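Side-chain contacts in lactaldehyde dehydrogenase (Escherichia coli, PDB 2IMP), which oxidises L-lactaldehyde irreversibly to L-lactate with NAD+, and works as a homotetramer that also accepts glycolaldehyde and L-glyceraldehyde: residues Phe157-Lys162 with Asn183-Phe188; Gly296-Phe301 with Leu369-Arg374; Gly315-Arg320 with Met325-Asn330; Asp395-Ala400 with Leu420-Lys425. One frame throughout, in Å; residues are numbered along the deposited sequence.

Interaction 1 (Phe157-Lys162 with Asn183-Phe188); sequences FLIARK and NNAIAF. With LAC (lactic acid), chain E.
Ile159 and Ala185 mark the point where the two backbones come nearest, their CA atoms 7.4 Å apart. Here the helical segments 157-162 and 183-188 run in broadly the same sense, with their axes inclined by 51°. Those axes stay 10.6 Å apart at closest, so side chains have to fill the space, and Ile159 does most of that work with its two branches. CG2, set anti to the backbone N by a chi1 of -64°, comes down over the middle of the Phe188 ring. It stands 3.7 Å from the ring centroid and only 6° off the normal, a CH-pi contact with the face. The other branch ends in CD1, which lies 3.9 Å from Ala185 CB and also touches the Asn184 amide through OD1. An alanine in place of Phe188 would remove the ring beneath Ile159 CG2 and would probably leave a gap between the two helices. Arg161, two residues along from Ile159, serves the active site: its NH1 gives a nearly straight 2.8 Å hydrogen bond to lactate O, which sits at the guanidinium edge. Phe157 CE2 covers one guanidinium face, 3.4 Å above its plane, and NH2 forms salt bridges with Glu443 and Asp461, so face and edge contacts together fix how the group is turned. The two helices belong to consecutive beta-alpha-beta units of the Rossmann-like NAD-binding domain, with strand 172-176 between them in sequence; helix 98-116 touches Ala160, while Ala185 leans on strand 202-204.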
loop_
_atom_site.group_PDB
_atom_site.type_symbol
_atom_site.label_atom_id
_atom_site.label_comp_id
_atom_site.label_asym_id
_atom_site.label_seq_id
_atom_site.Cartn_x
_atom_site.Cartn_y
_atom_site.Cartn_z
ATOM N N PHE A 157 24.959 16.303 -0.669
ATOM C CA PHE A 157 23.868 15.356 -0.781
ATOM C C PHE A 157 22.876 15.466 0.394
ATOM O O PHE A 157 21.662 15.497 0.194
ATOM C CB PHE A 157 24.411 13.925 -0.848
ATOM C CG PHE A 157 23.358 12.873 -0.651
ATOM C CD1 PHE A 157 22.261 12.797 -1.505
ATOM C CD2 PHE A 157 23.454 11.965 0.399
ATOM C CE1 PHE A 157 21.270 11.838 -1.313
ATOM C CE2 PHE A 157 22.470 10.999 0.599
ATOM C CZ PHE A 157 21.377 10.933 -0.256
ATOM N N LEU A 158 23.402 15.536 1.612
ATOM C CA LEU A 158 22.528 15.636 2.766
ATOM C C LEU A 158 21.596 16.863 2.757
ATOM O O LEU A 158 20.548 16.847 3.405
ATOM C CB LEU A 158 23.336 15.563 4.058
ATOM C CG LEU A 158 23.837 14.133 4.306
ATOM C CD1 LEU A 158 24.668 14.089 5.563
ATOM C CD2 LEU A 158 22.656 13.185 4.437
ATOM N N ILE A 159 21.979 17.917 2.039
ATOM C CA ILE A 159 21.085 19.058 1.922
ATOM C C ILE A 159 19.788 18.597 1.219
ATOM O O ILE A 159 18.681 18.834 1.687
ATOM C CB ILE A 159 21.684 20.189 1.046
ATOM C CG1 ILE A 159 22.942 20.772 1.687
ATOM C CG2 ILE A 159 20.654 21.287 0.851
ATOM C CD1 ILE A 159 23.689 21.727 0.760
ATOM N N ALA A 160 19.977 17.922 0.090
ATOM C CA ALA A 160 18.873 17.411 -0.702
ATOM C C ALA A 160 18.099 16.293 0.007
ATOM O O ALA A 160 16.870 16.244 -0.049
ATOM C CB ALA A 160 19.390 16.904 -2.051
ATOM N N ARG A 161 18.835 15.410 0.674
ATOM C CA ARG A 161 18.205 14.305 1.378
ATOM C C ARG A 161 17.119 14.775 2.363
ATOM O O ARG A 161 16.166 14.044 2.651
ATOM C CB ARG A 161 19.256 13.489 2.120
ATOM C CG ARG A 161 18.750 12.142 2.625
ATOM C CD ARG A 161 19.866 11.368 3.317
ATOM N NE ARG A 161 19.980 10.013 2.796
ATOM C CZ ARG A 161 20.932 9.152 3.139
ATOM N NH1 ARG A 161 21.870 9.500 4.018
ATOM N NH2 ARG A 161 20.954 7.941 2.594
ATOM N N LYS A 162 17.276 15.997 2.867
ATOM C CA LYS A 162 16.291 16.546 3.785
ATOM C C LYS A 162 15.314 17.549 3.120
ATOM O O LYS A 162 14.114 17.409 3.263
ATOM C CB LYS A 162 16.988 17.205 4.986
ATOM C CG LYS A 162 17.931 16.262 5.725
ATOM C CD LYS A 162 18.616 16.936 6.908
ATOM C CE LYS A 162 19.735 16.056 7.469
ATOM N NZ LYS A 162 19.258 14.716 7.917
ATOM N N ASN A 183 30.547 25.849 2.478
ATOM C CA ASN A 183 30.672 26.368 1.122
ATOM C C ASN A 183 29.752 25.741 0.074
ATOM O O ASN A 183 29.110 26.460 -0.696
ATOM C CB ASN A 183 32.126 26.296 0.669
ATOM C CG ASN A 183 33.025 27.133 1.543
ATOM O OD1 ASN A 183 32.573 28.112 2.133
ATOM N ND2 ASN A 183 34.297 26.764 1.628
ATOM N N ASN A 184 29.702 24.415 0.052
ATOM C CA ASN A 184 28.828 23.725 -0.877
ATOM C C ASN A 184 27.356 24.116 -0.634
ATOM O O ASN A 184 26.557 24.180 -1.567
ATOM C CB ASN A 184 28.995 22.211 -0.726
ATOM C CG ASN A 184 28.560 21.713 0.634
ATOM O OD1 ASN A 184 27.359 21.495 0.869
ATOM N ND2 ASN A 184 29.499 21.539 1.538
ATOM N N ALA A 185 27.031 24.393 0.628
ATOM C CA ALA A 185 25.682 24.796 1.000
ATOM C C ALA A 185 25.341 26.218 0.515
ATOM O O ALA A 185 24.199 26.510 0.160
ATOM C CB ALA A 185 25.506 24.705 2.501
ATOM N N ILE A 186 26.342 27.097 0.528
ATOM C CA ILE A 186 26.144 28.445 0.027
ATOM C C ILE A 186 25.855 28.388 -1.479
ATOM O O ILE A 186 24.999 29.098 -1.989
ATOM C CB ILE A 186 27.398 29.338 0.271
ATOM C CG1 ILE A 186 27.458 29.762 1.739
ATOM C CG2 ILE A 186 27.355 30.579 -0.639
ATOM C CD1 ILE A 186 26.310 30.652 2.161
ATOM N N ALA A 187 26.589 27.523 -2.171
ATOM C CA ALA A 187 26.375 27.346 -3.595
ATOM C C ALA A 187 24.945 26.809 -3.859
ATOM O O ALA A 187 24.291 27.186 -4.830
ATOM C CB ALA A 187 27.419 26.395 -4.166
ATOM N N PHE A 188 24.475 25.937 -2.970
ATOM C CA PHE A 188 23.119 25.417 -3.103
ATOM C C PHE A 188 22.096 26.554 -2.953
ATOM O O PHE A 188 21.128 26.634 -3.708
ATOM C CB PHE A 188 22.849 24.330 -2.049
ATOM C CG PHE A 188 21.533 23.613 -2.241
ATOM C CD1 PHE A 188 20.327 24.234 -1.923
ATOM C CD2 PHE A 188 21.504 22.316 -2.742
ATOM C CE1 PHE A 188 19.109 23.571 -2.109
ATOM C CE2 PHE A 188 20.293 21.647 -2.932
ATOM C CZ PHE A 188 19.096 22.275 -2.612
HETATM C C LAC E . 25.054 7.991 4.437
HETATM C CA LAC E . 25.867 9.045 5.126
HETATM C CB LAC E . 26.248 10.141 4.116
HETATM O O LAC E . 23.897 7.771 4.796
HETATM O OHN LAC E . 25.091 9.663 6.168
HETATM O OXT LAC E . 25.613 7.264 3.463
#

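Interaction 2 (Gly296-Phe301 with Leu369-Arg374); sequences GIYDQF and LLLDVR
Tyr298 meets Leu371 and Asp372 with its hydroxyl end, and this small contact has a dry side and a wet one. On the dry side the phenol oxygen rests against the leucine: Tyr298 OH is 4.0 Å from Leu371 CB, with Leu371 CD2 only slightly farther off. The tyrosine gets there because its CG lies anti to the backbone N (chi1 -171°), which carries the ring across until its hydroxyl reaches the end of the strand, although the CA atoms of Tyr298 and Leu371 are 10.8 Å apart. Even this closer part is light, van der Waals touching at one atom and no more. The wet side is looser still. Tyr298 OH lies 4.2 Å from the backbone N of Asp372, too far for a direct bond, and a water bridges the interval. That water sits a short 2.5 Å from Tyr298 OH and accepts a weak bond of 3.1 Å from Asp372 N. Asp372 has left the strand for a turn with positive phi, and its carboxylate is occupied elsewhere, in a salt bridge with Arg350. In the mixed sheet of the alpha/beta catalytic domain, strand 368-371 lies between antiparallel strand 350-353 and parallel strand 388-394, whose Ala393 also touches Tyr298; helix 298-310, which follows strand 290-294 of that sheet, packs against helix 266-274 through Phe301.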
loop_
_atom_site.group_PDB
_atom_site.type_symbol
_atom_site.label_atom_id
_atom_site.label_comp_id
_atom_site.label_asym_id
_atom_site.label_seq_id
_atom_site.Cartn_x
_atom_site.Cartn_y
_atom_site.Cartn_z
ATOM N N GLY A 296 38.658 -20.998 8.064
ATOM C CA GLY A 296 38.840 -21.631 6.771
ATOM C C GLY A 296 39.487 -20.796 5.682
ATOM O O GLY A 296 40.308 -21.305 4.922
ATOM N N ILE A 297 39.125 -19.518 5.599
ATOM C CA ILE A 297 39.671 -18.643 4.569
ATOM C C ILE A 297 40.474 -17.436 5.110
ATOM O O ILE A 297 40.995 -16.629 4.343
ATOM C CB ILE A 297 38.533 -18.127 3.645
ATOM C CG1 ILE A 297 39.119 -17.390 2.438
ATOM C CG2 ILE A 297 37.600 -17.203 4.429
ATOM C CD1 ILE A 297 38.071 -16.895 1.463
ATOM N N TYR A 298 40.569 -17.344 6.433
ATOM C CA TYR A 298 41.285 -16.254 7.086
ATOM C C TYR A 298 42.608 -15.837 6.403
ATOM O O TYR A 298 42.710 -14.741 5.851
ATOM C CB TYR A 298 41.575 -16.621 8.542
ATOM C CG TYR A 298 42.113 -15.470 9.365
ATOM C CD1 TYR A 298 41.250 -14.566 9.988
ATOM C CD2 TYR A 298 43.482 -15.271 9.505
ATOM C CE1 TYR A 298 41.743 -13.493 10.732
ATOM C CE2 TYR A 298 43.985 -14.202 10.244
ATOM C CZ TYR A 298 43.112 -13.319 10.854
ATOM O OH TYR A 298 43.615 -12.267 11.582
ATOM N N ASP A 299 43.604 -16.721 6.454
ATOM C CA ASP A 299 44.906 -16.446 5.856
ATOM C C ASP A 299 44.857 -15.873 4.429
ATOM O O ASP A 299 45.487 -14.860 4.141
ATOM C CB ASP A 299 45.763 -17.708 5.876
ATOM C CG ASP A 299 46.194 -18.087 7.274
ATOM O OD1 ASP A 299 46.781 -17.226 7.970
ATOM O OD2 ASP A 299 45.950 -19.242 7.675
ATOM N N GLN A 300 44.122 -16.533 3.543
ATOM C CA GLN A 300 43.993 -16.032 2.187
ATOM C C GLN A 300 43.406 -14.602 2.149
ATOM O O GLN A 300 43.969 -13.702 1.526
ATOM C CB GLN A 300 43.090 -16.950 1.364
ATOM C CG GLN A 300 43.752 -18.196 0.817
ATOM C CD GLN A 300 42.772 -19.059 0.044
ATOM O OE1 GLN A 300 41.870 -19.664 0.624
ATOM N NE2 GLN A 300 42.933 -19.107 -1.275
ATOM N N PHE A 301 42.278 -14.421 2.834
ATOM C CA PHE A 301 41.610 -13.127 2.883
ATOM C C PHE A 301 42.487 -11.979 3.425
ATOM O O PHE A 301 42.610 -10.935 2.788
ATOM C CB PHE A 301 40.331 -13.214 3.724
ATOM C CG PHE A 301 39.558 -11.923 3.769
ATOM C CD1 PHE A 301 38.770 -11.532 2.693
ATOM C CD2 PHE A 301 39.661 -11.074 4.864
ATOM C CE1 PHE A 301 38.106 -10.308 2.702
ATOM C CE2 PHE A 301 39.002 -9.850 4.882
ATOM C CZ PHE A 301 38.222 -9.469 3.801
ATOM N N LEU A 369 45.700 -1.516 8.928
ATOM C CA LEU A 369 45.126 -2.840 9.078
ATOM C C LEU A 369 45.502 -3.488 10.422
ATOM O O LEU A 369 46.681 -3.703 10.704
ATOM C CB LEU A 369 45.584 -3.743 7.933
ATOM C CG LEU A 369 45.109 -5.196 7.993
ATOM C CD1 LEU A 369 43.589 -5.240 8.018
ATOM C CD2 LEU A 369 45.650 -5.958 6.797
ATOM N N LEU A 370 44.498 -3.774 11.241
ATOM C CA LEU A 370 44.736 -4.385 12.538
ATOM C C LEU A 370 44.257 -5.842 12.636
ATOM O O LEU A 370 43.104 -6.151 12.334
ATOM C CB LEU A 370 44.074 -3.549 13.637
ATOM C CG LEU A 370 44.500 -2.077 13.692
ATOM C CD1 LEU A 370 43.750 -1.365 14.807
ATOM C CD2 LEU A 370 46.002 -1.984 13.914
ATOM N N LEU A 371 45.162 -6.726 13.043
ATOM C CA LEU A 371 44.829 -8.134 13.185
ATOM C C LEU A 371 44.792 -8.606 14.656
ATOM O O LEU A 371 45.067 -7.833 15.569
ATOM C CB LEU A 371 45.814 -8.990 12.378
ATOM C CG LEU A 371 45.997 -8.621 10.897
ATOM C CD1 LEU A 371 46.816 -9.710 10.200
ATOM C CD2 LEU A 371 44.641 -8.469 10.212
ATOM N N ASP A 372 44.456 -9.871 14.866
ATOM C CA ASP A 372 44.364 -10.406 16.219
ATOM C C ASP A 372 43.542 -9.517 17.169
ATOM O O ASP A 372 43.831 -9.415 18.362
ATOM C CB ASP A 372 45.760 -10.630 16.807
ATOM C CG ASP A 372 46.537 -11.691 16.059
ATOM O OD1 ASP A 372 45.935 -12.735 15.723
ATOM O OD2 ASP A 372 47.746 -11.488 15.814
ATOM N N VAL A 373 42.534 -8.861 16.606
ATOM C CA VAL A 373 41.650 -8.010 17.379
ATOM C C VAL A 373 40.552 -8.825 18.080
ATOM O O VAL A 373 40.092 -9.836 17.552
ATOM C CB VAL A 373 40.975 -6.947 16.481
ATOM C CG1 VAL A 373 40.075 -6.050 17.317
ATOM C CG2 VAL A 373 42.035 -6.121 15.769
ATOM N N ARG A 374 40.156 -8.393 19.269
ATOM C CA ARG A 374 39.119 -9.094 20.007
ATOM C C ARG A 374 37.807 -8.298 20.123
ATOM O O ARG A 374 37.825 -7.086 20.348
ATOM C CB ARG A 374 39.620 -9.453 21.410
ATOM C CG ARG A 374 40.818 -10.389 21.434
ATOM C CD ARG A 374 41.246 -10.686 22.864
ATOM N NE ARG A 374 42.408 -11.571 22.920
ATOM C CZ ARG A 374 42.926 -12.065 24.043
ATOM N NH1 ARG A 374 42.387 -11.763 25.219
ATOM N NH2 ARG A 374 43.984 -12.866 23.990
HETATM O O HOH W 1 42.218 -11.437 13.456
#

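Interaction 3 (Gly315-Arg320 with Met325-Asn330); sequences GNPAER and MGPLIN
Gly315 and Met325 are joined by the one hydrogen bond between these segments: the amide N of Gly315 donates to Met325 O at 3.1 Å. The bond is bent, 144° at the hydrogen, and the donor is tilted 19° out of the carbonyl plane. A weaker polar contact runs alongside it in the other direction, for Gly326 CA points a hydrogen at Gly315 O across 3.5 Å. The apolar part belongs to two prolines. The rings of Pro317 and Pro327 meet through their CD atoms, 3.8 Å apart, and Pro317 CG is 4.0 Å from Gly326 CA. That last position has no room for a side chain, since a CB there would run into the Pro317 ring and into Pro327 as well. Gly315 is likewise a glycine by necessity, because its extended, positive-phi backbone would press a CB against the preceding carbonyl. Within segment 315-320 Asn316 holds the turn with both its side chain and its main chain: OD1 accepts from Ala318 N at 2.8 Å, while the main-chain O takes bonds from both Glu319 N and Arg320 N. Outside the pair, Gln98 binds Pro317 O and Ser281 binds Gly326 O. The arrangement is a long connection folded back on itself between helices 298-310 and 331-346, with an Asx turn at Asn316 on one limb; the other limb ends in Asn330, which caps the N-terminus of helix 331-346 through Ala333 N and touches the bound NADH.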
loop_
_atom_site.group_PDB
_atom_site.type_symbol
_atom_site.label_atom_id
_atom_site.label_comp_id
_atom_site.label_asym_id
_atom_site.label_seq_id
_atom_site.Cartn_x
_atom_site.Cartn_y
_atom_site.Cartn_z
ATOM N N GLY A 315 46.648 11.829 -0.095
ATOM C CA GLY A 315 47.218 13.132 -0.378
ATOM C C GLY A 315 46.179 14.192 -0.697
ATOM O O GLY A 315 44.977 13.979 -0.515
ATOM N N ASN A 316 46.651 15.343 -1.165
ATOM C CA ASN A 316 45.782 16.458 -1.520
ATOM C C ASN A 316 44.873 16.161 -2.748
ATOM O O ASN A 316 45.357 16.059 -3.876
ATOM C CB ASN A 316 46.640 17.692 -1.808
ATOM C CG ASN A 316 45.820 18.950 -1.953
ATOM O OD1 ASN A 316 44.720 18.928 -2.502
ATOM N ND2 ASN A 316 46.357 20.065 -1.475
ATOM N N PRO A 317 43.553 16.033 -2.524
ATOM C CA PRO A 317 42.571 15.749 -3.577
ATOM C C PRO A 317 42.636 16.737 -4.764
ATOM O O PRO A 317 42.460 16.351 -5.917
ATOM C CB PRO A 317 41.233 15.849 -2.845
ATOM C CG PRO A 317 41.578 15.519 -1.443
ATOM C CD PRO A 317 42.877 16.249 -1.235
ATOM N N ALA A 318 42.873 18.005 -4.457
ATOM C CA ALA A 318 42.944 19.039 -5.482
ATOM C C ALA A 318 44.154 18.926 -6.438
ATOM O O ALA A 318 44.076 19.337 -7.596
ATOM C CB ALA A 318 42.937 20.419 -4.823
ATOM N N GLU A 319 45.251 18.360 -5.948
ATOM C CA GLU A 319 46.458 18.231 -6.754
ATOM C C GLU A 319 46.730 16.823 -7.300
ATOM O O GLU A 319 47.602 16.631 -8.147
ATOM C CB GLU A 319 47.665 18.709 -5.950
ATOM C CG GLU A 319 47.468 20.084 -5.349
ATOM C CD GLU A 319 48.772 20.779 -5.041
ATOM O OE1 GLU A 319 49.599 20.204 -4.299
ATOM O OE2 GLU A 319 48.968 21.907 -5.544
ATOM N N ARG A 320 45.975 15.855 -6.800
ATOM C CA ARG A 320 46.119 14.477 -7.232
ATOM C C ARG A 320 44.786 13.804 -7.586
ATOM O O ARG A 320 43.925 13.627 -6.727
ATOM C CB ARG A 320 46.825 13.657 -6.145
ATOM C CG ARG A 320 48.253 14.094 -5.880
ATOM C CD ARG A 320 49.237 13.026 -6.311
ATOM N NE ARG A 320 49.257 11.915 -5.369
ATOM C CZ ARG A 320 49.914 10.777 -5.563
ATOM N NH1 ARG A 320 50.610 10.586 -6.673
ATOM N NH2 ARG A 320 49.877 9.832 -4.639
ATOM N N MET A 325 42.568 8.221 -1.415
ATOM C CA MET A 325 42.260 8.807 -0.121
ATOM C C MET A 325 42.740 10.253 0.097
ATOM O O MET A 325 43.847 10.620 -0.295
ATOM C CB MET A 325 42.841 7.915 0.972
ATOM C CG MET A 325 42.662 8.434 2.379
ATOM S SD MET A 325 43.263 7.213 3.543
ATOM C CE MET A 325 42.049 5.902 3.240
ATOM N N GLY A 326 41.885 11.053 0.723
ATOM C CA GLY A 326 42.227 12.429 1.018
ATOM C C GLY A 326 42.524 12.568 2.501
ATOM O O GLY A 326 42.694 11.570 3.198
ATOM N N PRO A 327 42.594 13.795 3.023
ATOM C CA PRO A 327 42.878 13.980 4.447
ATOM C C PRO A 327 41.602 13.868 5.310
ATOM O O PRO A 327 40.485 13.910 4.791
ATOM C CB PRO A 327 43.441 15.388 4.488
ATOM C CG PRO A 327 42.570 16.086 3.481
ATOM C CD PRO A 327 42.539 15.094 2.327
ATOM N N LEU A 328 41.785 13.703 6.616
ATOM C CA LEU A 328 40.651 13.665 7.519
ATOM C C LEU A 328 40.062 15.090 7.657
ATOM O O LEU A 328 40.769 16.069 7.401
ATOM C CB LEU A 328 41.077 13.135 8.888
ATOM C CG LEU A 328 41.599 11.699 8.921
ATOM C CD1 LEU A 328 41.817 11.274 10.369
ATOM C CD2 LEU A 328 40.599 10.769 8.251
ATOM N N ILE A 329 38.798 15.198 8.056
ATOM C CA ILE A 329 38.146 16.503 8.157
ATOM C C ILE A 329 38.881 17.582 8.990
ATOM O O ILE A 329 39.051 18.711 8.532
ATOM C CB ILE A 329 36.684 16.361 8.676
ATOM C CG1 ILE A 329 35.923 17.671 8.461
ATOM C CG2 ILE A 329 36.679 15.985 10.145
ATOM C CD1 ILE A 329 35.852 18.110 7.005
ATOM N N ASN A 330 39.312 17.234 10.198
ATOM C CA ASN A 330 40.010 18.196 11.044
ATOM C C ASN A 330 41.009 17.581 12.055
ATOM O O ASN A 330 41.144 16.362 12.154
ATOM C CB ASN A 330 38.999 19.060 11.806
ATOM C CG ASN A 330 38.005 18.232 12.601
ATOM O OD1 ASN A 330 38.373 17.258 13.259
ATOM N ND2 ASN A 330 36.733 18.626 12.552
#

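Interaction 4 (Asp395-Ala400 with Leu420-Lys425); sequences DTLEDA and LNVAMK
Lys425 and Glu398 form a salt bridge between two helices of neighbouring beta-alpha-beta crossovers, helix 397-405 leading from strand 388-394 to strand 409-416 and helix 420-429 leading on to strand 434-437. Lys425 NZ donates to Glu398 OE1 at 2.9 Å, approaching nearly in line with the carboxylate's C-O bond. The two side chains get there differently: the lysine runs fully extended beyond CG, while the glutamate bends at chi2 (70°) to bring its carboxylate round to the amine. Both residues are exposed, so the ion pair closes the solvent edge of the contact. Beneath it lies Leu397, buried and central, with CG anti to its backbone N (chi1 179°), which directs its methyls at helix 420-429. On a different side of that helix, Leu420 packs on Leu420 of a second subunit and Met424 on Asn135 of a third, so the element is shared with the tetramer interface. In the apolar layer Leu397 crosses both partners: its CD2 stands 4.0 Å from Val422 CG1, and the same methyl lies against the aliphatic part of the lysine, 3.7 Å from Lys425 CB.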
loop_
_atom_site.group_PDB
_atom_site.type_symbol
_atom_site.label_atom_id
_atom_site.label_comp_id
_atom_site.label_asym_id
_atom_site.label_seq_id
_atom_site.Cartn_x
_atom_site.Cartn_y
_atom_site.Cartn_z
ATOM N N ASP A 395 34.645 -18.933 14.058
ATOM C CA ASP A 395 34.440 -20.309 13.635
ATOM C C ASP A 395 33.093 -20.578 12.930
ATOM O O ASP A 395 33.061 -21.120 11.825
ATOM C CB ASP A 395 34.584 -21.250 14.838
ATOM C CG ASP A 395 35.988 -21.231 15.431
ATOM O OD1 ASP A 395 36.941 -21.638 14.730
ATOM O OD2 ASP A 395 36.142 -20.807 16.597
ATOM N N THR A 396 31.993 -20.191 13.569
ATOM C CA THR A 396 30.684 -20.422 12.976
ATOM C C THR A 396 29.858 -19.153 12.652
ATOM O O THR A 396 30.088 -18.080 13.213
ATOM C CB THR A 396 29.824 -21.332 13.874
ATOM O OG1 THR A 396 29.545 -20.661 15.108
ATOM C CG2 THR A 396 30.557 -22.632 14.165
ATOM N N LEU A 397 28.912 -19.304 11.731
ATOM C CA LEU A 397 28.050 -18.200 11.346
ATOM C C LEU A 397 27.414 -17.521 12.567
ATOM O O LEU A 397 27.342 -16.295 12.647
ATOM C CB LEU A 397 26.945 -18.696 10.412
ATOM C CG LEU A 397 25.934 -17.643 9.947
ATOM C CD1 LEU A 397 26.641 -16.599 9.102
ATOM C CD2 LEU A 397 24.822 -18.310 9.151
ATOM N N GLU A 398 26.966 -18.346 13.510
ATOM C CA GLU A 398 26.352 -17.843 14.724
ATOM C C GLU A 398 27.278 -16.914 15.522
ATOM O O GLU A 398 26.820 -15.939 16.114
ATOM C CB GLU A 398 25.884 -19.009 15.601
ATOM C CG GLU A 398 24.665 -19.752 15.049
ATOM C CD GLU A 398 24.965 -20.573 13.801
ATOM O OE1 GLU A 398 23.998 -21.022 13.143
ATOM O OE2 GLU A 398 26.158 -20.780 13.477
ATOM N N ASP A 399 28.572 -17.229 15.524
ATOM C CA ASP A 399 29.561 -16.400 16.208
ATOM C C ASP A 399 29.660 -15.010 15.550
ATOM O O ASP A 399 29.646 -13.974 16.219
ATOM C CB ASP A 399 30.952 -17.053 16.153
ATOM C CG ASP A 399 31.027 -18.365 16.915
ATOM O OD1 ASP A 399 30.052 -19.140 16.859
ATOM O OD2 ASP A 399 32.072 -18.632 17.555
ATOM N N ALA A 400 29.766 -15.026 14.225
ATOM C CA ALA A 400 29.852 -13.804 13.444
ATOM C C ALA A 400 28.592 -12.924 13.584
ATOM O O ALA A 400 28.685 -11.722 13.828
ATOM C CB ALA A 400 30.092 -14.145 11.982
ATOM N N LEU A 420 22.679 -20.828 0.040
ATOM C CA LEU A 420 21.329 -20.326 0.247
ATOM C C LEU A 420 20.938 -20.230 1.734
ATOM O O LEU A 420 20.450 -19.196 2.192
ATOM C CB LEU A 420 20.309 -21.199 -0.498
ATOM C CG LEU A 420 18.834 -20.811 -0.326
ATOM C CD1 LEU A 420 18.613 -19.389 -0.814
ATOM C CD2 LEU A 420 17.947 -21.780 -1.094
ATOM N N ASN A 421 21.174 -21.309 2.473
ATOM C CA ASN A 421 20.843 -21.334 3.891
ATOM C C ASN A 421 21.604 -20.274 4.722
ATOM O O ASN A 421 21.025 -19.631 5.604
ATOM C CB ASN A 421 21.108 -22.729 4.460
ATOM C CG ASN A 421 20.004 -23.197 5.381
ATOM O OD1 ASN A 421 19.797 -22.636 6.460
ATOM N ND2 ASN A 421 19.275 -24.224 4.954
ATOM N N VAL A 422 22.890 -20.107 4.425
ATOM C CA VAL A 422 23.708 -19.125 5.124
ATOM C C VAL A 422 23.168 -17.693 4.933
ATOM O O VAL A 422 23.043 -16.924 5.891
ATOM C CB VAL A 422 25.185 -19.176 4.638
ATOM C CG1 VAL A 422 25.992 -18.061 5.286
ATOM C CG2 VAL A 422 25.805 -20.528 4.991
ATOM N N ALA A 423 22.846 -17.368 3.682
ATOM C CA ALA A 423 22.299 -16.065 3.345
ATOM C C ALA A 423 20.983 -15.775 4.090
ATOM O O ALA A 423 20.846 -14.745 4.746
ATOM C CB ALA A 423 22.074 -15.975 1.840
ATOM N N MET A 424 20.028 -16.694 3.981
ATOM C CA MET A 424 18.756 -16.517 4.664
ATOM C C MET A 424 18.919 -16.448 6.199
ATOM O O MET A 424 18.163 -15.760 6.884
ATOM C CB MET A 424 17.785 -17.647 4.297
ATOM C CG MET A 424 17.492 -17.758 2.805
ATOM S SD MET A 424 17.224 -16.149 2.008
ATOM C CE MET A 424 15.642 -15.663 2.729
ATOM N N LYS A 425 19.917 -17.166 6.707
ATOM C CA LYS A 425 20.197 -17.182 8.133
ATOM C C LYS A 425 20.795 -15.844 8.614
ATOM O O LYS A 425 20.418 -15.326 9.663
ATOM C CB LYS A 425 21.142 -18.340 8.466
ATOM C CG LYS A 425 20.988 -18.866 9.886
ATOM C CD LYS A 425 21.662 -20.223 10.044
ATOM C CE LYS A 425 21.382 -20.829 11.414
ATOM N NZ LYS A 425 21.955 -22.202 11.537
#

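In the fold
Interactions 1 and 3 are buried, whereas interactions 2 and 4 are partly open to solvent and lie on the same side of the chain's centre, with their nearest atoms about 7 Å apart. Interaction 1 joins two helices through apolar contacts and carries an arginine that holds lactate. Interaction 4 also pairs helices but adds a surface salt bridge, and one of its helices meets other subunits. Interaction 2 sets a helix near a strand end through a water, and strand 388-394, beside that strand, leads into helix 397-405 of interaction 4. Interaction 3, falling in sequence between the two segments of interaction 2, relies on backbone atoms and prolines. The centres of interactions 1 and 4 are 40 Å apart.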